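PDB 4IT7: CPI from Ascaris lumbricoides, which probably inhibits cysteine proteases of the papain type, as other members of the cystatin family do. Local coordinates for residues I19-I30 against N57-A65. Numbering follows the deposited sequence.
Sequences IQALAGKALQRI and NTVLELLIA
A23 sits at the middle of this contact, its methyl resting on the neighbouring branches of two leucines of the strand: CB lies 3.6 Å from L62 CD2 and 4.1 Å from L60 CD1. L60 presses its CD1 branch onto the helix backbone as well, 3.8 Å from A23 N, while its CD2 branch lies alongside I19, the two side chains pointing oppositely, and meets I19 CG2 at 3.8 Å. L62 splits in the same manner: CD2 takes A23, and CD1 goes one turn further, 3.9 Å from A26 CB, with I30 CD1 also near it. The small residues A23 and A26 thus let the helix come down over the strand, their axes 9.9 Å apart and crossing at -68°.

Towards the ends the longer side chains of the helix make the contact. With chi1 at 74°, I64 swings CG1 in over its own backbone, and CD1 at the end of that branch meets I30 CG2 at 4.1 Å; its other branch, CG2, faces L27 CD1. At the opposite end L22 and T58 meet end on, and L22 CD1 comes 3.9 Å from T58 OG1, a van der Waals touch; T58 CG2 rests against I19 CD1.

This is the cystatin fold, a long helix lying across a curved antiparallel sheet. Strand 88-97, next in the sheet, takes L22 on I94 and A26 on V92, and strand 102-112 beyond it takes I30 on I107. Made of aliphatic branches and methyls, the contact rests on shape and burial of apolar surface, without a polar bond between helix and strand.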
loop_
_atom_site.group_PDB
_atom_site.type_symbol
_atom_site.label_atom_id
_atom_site.label_comp_id
_atom_site.label_asym_id
_atom_site.label_seq_id
_atom_site.Cartn_x
_atom_site.Cartn_y
_atom_site.Cartn_z
ATOM N N ILE A 19 -10.650 2.518 1.618
ATOM C CA ILE A 19 -9.344 2.880 1.065
ATOM C C ILE A 19 -8.245 2.553 2.079
ATOM O O ILE A 19 -7.261 1.939 1.703
ATOM C CB ILE A 19 -9.233 4.353 0.593
ATOM C CG1 ILE A 19 -10.180 4.611 -0.585
ATOM C CG2 ILE A 19 -7.779 4.722 0.225
ATOM C CD1 ILE A 19 -9.954 3.817 -1.857
ATOM N N GLN A 20 -8.435 2.928 3.342
ATOM C CA GLN A 20 -7.502 2.585 4.403
ATOM C C GLN A 20 -7.177 1.058 4.491
ATOM O O GLN A 20 -6.003 0.661 4.456
ATOM C CB GLN A 20 -8.022 3.120 5.736
ATOM C CG GLN A 20 -7.925 4.652 5.870
ATOM C CD GLN A 20 -6.488 5.201 5.914
ATOM O OE1 GLN A 20 -5.618 4.638 6.563
ATOM N NE2 GLN A 20 -6.252 6.320 5.236
ATOM N N ALA A 21 -8.218 0.225 4.579
ATOM C CA ALA A 21 -8.111 -1.257 4.539
ATOM C C ALA A 21 -7.272 -1.686 3.367
ATOM O O ALA A 21 -6.309 -2.442 3.535
ATOM C CB ALA A 21 -9.494 -1.889 4.428
ATOM N N LEU A 22 -7.600 -1.177 2.181
ATOM C CA LEU A 22 -6.818 -1.540 1.021
ATOM C C LEU A 22 -5.326 -1.132 1.114
ATOM O O LEU A 22 -4.452 -1.936 0.726
ATOM C CB LEU A 22 -7.416 -0.982 -0.272
ATOM C CG LEU A 22 -8.724 -1.504 -0.875
ATOM C CD1 LEU A 22 -8.912 -0.846 -2.231
ATOM C CD2 LEU A 22 -8.893 -3.023 -0.941
ATOM N N ALA A 23 -5.038 0.094 1.601
ATOM C CA ALA A 23 -3.629 0.557 1.787
ATOM C C ALA A 23 -2.894 -0.426 2.736
ATOM O O ALA A 23 -1.775 -0.800 2.485
ATOM C CB ALA A 23 -3.571 1.993 2.313
ATOM N N GLY A 24 -3.583 -0.865 3.781
ATOM C CA GLY A 24 -3.031 -1.753 4.766
ATOM C C GLY A 24 -2.598 -3.030 4.099
ATOM O O GLY A 24 -1.532 -3.550 4.382
ATOM N N LYS A 25 -3.433 -3.519 3.197
ATOM C CA LYS A 25 -3.165 -4.778 2.538
ATOM C C LYS A 25 -2.053 -4.572 1.552
ATOM O O LYS A 25 -1.216 -5.486 1.374
ATOM C CB LYS A 25 -4.409 -5.370 1.858
ATOM C CG LYS A 25 -5.411 -6.036 2.802
ATOM C CD LYS A 25 -6.597 -6.709 2.061
ATOM C CE LYS A 25 -7.689 -5.703 1.709
ATOM N NZ LYS A 25 -8.905 -6.251 0.982
ATOM N N ALA A 26 -2.008 -3.400 0.909
ATOM C CA ALA A 26 -0.952 -3.151 -0.074
ATOM C C ALA A 26 0.426 -3.063 0.655
ATOM O O ALA A 26 1.451 -3.527 0.124
ATOM C CB ALA A 26 -1.226 -1.881 -0.865
ATOM N N LEU A 27 0.422 -2.552 1.891
ATOM C CA LEU A 27 1.628 -2.528 2.713
ATOM C C LEU A 27 2.161 -3.934 3.020
ATOM O O LEU A 27 3.341 -4.180 2.830
ATOM C CB LEU A 27 1.421 -1.750 4.029
ATOM C CG LEU A 27 2.777 -1.584 4.772
ATOM C CD1 LEU A 27 3.740 -0.577 4.102
ATOM C CD2 LEU A 27 2.548 -1.257 6.234
ATOM N N GLN A 28 1.285 -4.833 3.507
ATOM C CA GLN A 28 1.685 -6.203 3.744
ATOM C C GLN A 28 2.290 -6.815 2.493
ATOM O O GLN A 28 3.289 -7.514 2.540
ATOM C CB GLN A 28 0.488 -6.989 4.143
ATOM C CG GLN A 28 0.035 -6.784 5.564
ATOM C CD GLN A 28 -1.030 -7.810 5.892
ATOM O OE1 GLN A 28 -1.921 -8.059 5.089
ATOM N NE2 GLN A 28 -0.909 -8.457 7.050
ATOM N N ARG A 29 1.713 -6.511 1.353
ATOM C CA ARG A 29 2.277 -6.972 0.106
ATOM C C ARG A 29 3.655 -6.348 -0.189
ATOM O O ARG A 29 4.569 -7.014 -0.621
ATOM C CB ARG A 29 1.281 -6.644 -1.013
ATOM C CG ARG A 29 0.824 -7.800 -1.869
ATOM C CD ARG A 29 -0.187 -8.747 -1.211
ATOM N NE ARG A 29 -0.782 -8.288 0.054
ATOM C CZ ARG A 29 -1.965 -8.702 0.534
ATOM N NH1 ARG A 29 -2.418 -8.254 1.714
ATOM N NH2 ARG A 29 -2.705 -9.573 -0.163
ATOM N N ILE A 30 3.817 -5.045 0.010
ATOM C CA ILE A 30 5.122 -4.418 -0.206
ATOM C C ILE A 30 6.148 -5.096 0.701
ATOM O O ILE A 30 7.165 -5.526 0.236
ATOM C CB ILE A 30 5.067 -2.889 0.104
ATOM C CG1 ILE A 30 4.122 -2.182 -0.883
ATOM C CG2 ILE A 30 6.476 -2.279 0.137
ATOM C CD1 ILE A 30 3.684 -0.783 -0.455
ATOM N N ASN A 57 -10.987 -1.081 -10.171
ATOM C CA ASN A 57 -9.567 -0.846 -10.085
ATOM C C ASN A 57 -9.224 0.407 -9.294
ATOM O O ASN A 57 -9.529 1.535 -9.707
ATOM C CB ASN A 57 -8.913 -0.797 -11.473
ATOM C CG ASN A 57 -7.401 -0.935 -11.388
ATOM O OD1 ASN A 57 -6.842 -1.576 -10.473
ATOM N ND2 ASN A 57 -6.728 -0.337 -12.324
ATOM N N THR A 58 -8.584 0.196 -8.151
ATOM C CA THR A 58 -8.148 1.268 -7.275
ATOM C C THR A 58 -6.629 1.483 -7.329
ATOM O O THR A 58 -5.871 0.541 -7.081
ATOM C CB THR A 58 -8.513 0.952 -5.822
ATOM O OG1 THR A 58 -9.920 0.698 -5.715
ATOM C CG2 THR A 58 -8.088 2.111 -4.911
ATOM N N VAL A 59 -6.188 2.702 -7.626
ATOM C CA VAL A 59 -4.754 2.999 -7.673
ATOM C C VAL A 59 -4.461 3.922 -6.505
ATOM O O VAL A 59 -5.130 4.962 -6.317
ATOM C CB VAL A 59 -4.256 3.594 -9.012
ATOM C CG1 VAL A 59 -2.772 4.002 -8.890
ATOM C CG2 VAL A 59 -4.422 2.605 -10.156
ATOM N N LEU A 60 -3.507 3.487 -5.691
ATOM C CA LEU A 60 -3.105 4.211 -4.505
ATOM C C LEU A 60 -1.662 4.623 -4.637
ATOM O O LEU A 60 -0.858 3.907 -5.243
ATOM C CB LEU A 60 -3.266 3.355 -3.216
ATOM C CG LEU A 60 -4.558 2.590 -2.941
ATOM C CD1 LEU A 60 -4.379 1.683 -1.741
ATOM C CD2 LEU A 60 -5.721 3.552 -2.717
ATOM N N GLU A 61 -1.358 5.797 -4.077
ATOM C CA GLU A 61 0.012 6.198 -3.875
ATOM C C GLU A 61 0.187 6.256 -2.395
ATOM O O GLU A 61 -0.523 6.979 -1.718
ATOM C CB GLU A 61 0.271 7.578 -4.415
ATOM C CG GLU A 61 0.571 7.671 -5.895
ATOM C CD GLU A 61 0.744 9.141 -6.284
ATOM O OE1 GLU A 61 -0.209 9.926 -6.103
ATOM O OE2 GLU A 61 1.837 9.533 -6.724
ATOM N N LEU A 62 1.167 5.494 -1.911
ATOM C CA LEU A 62 1.460 5.388 -0.507
ATOM C C LEU A 62 2.820 5.988 -0.261
ATOM O O LEU A 62 3.785 5.705 -0.992
ATOM C CB LEU A 62 1.461 3.896 -0.078
ATOM C CG LEU A 62 0.148 3.120 -0.367
ATOM C CD1 LEU A 62 0.276 1.641 -0.012
ATOM C CD2 LEU A 62 -1.018 3.704 0.396
ATOM N N LEU A 63 2.903 6.805 0.777
ATOM C CA LEU A 63 4.188 7.290 1.245
ATOM C C LEU A 63 4.593 6.370 2.390
ATOM O O LEU A 63 3.868 6.286 3.412
ATOM C CB LEU A 63 4.051 8.740 1.766
ATOM C CG LEU A 63 5.305 9.315 2.419
ATOM C CD1 LEU A 63 6.456 9.316 1.419
ATOM C CD2 LEU A 63 5.005 10.722 2.992
ATOM N N ILE A 64 5.739 5.689 2.252
ATOM C CA ILE A 64 6.122 4.693 3.248
ATOM C C ILE A 64 7.505 5.001 3.822
ATOM O O ILE A 64 8.349 5.591 3.122
ATOM C CB ILE A 64 6.037 3.219 2.700
ATOM C CG1 ILE A 64 7.195 2.916 1.742
ATOM C CG2 ILE A 64 4.669 2.958 2.003
ATOM C CD1 ILE A 64 7.447 1.435 1.543
ATOM N N ALA A 65 7.732 4.570 5.071
ATOM C CA ALA A 65 9.033 4.753 5.733
ATOM C C ALA A 65 9.543 3.472 6.355
ATOM O O ALA A 65 8.740 2.683 6.811
ATOM C CB ALA A 65 8.959 5.856 6.805
#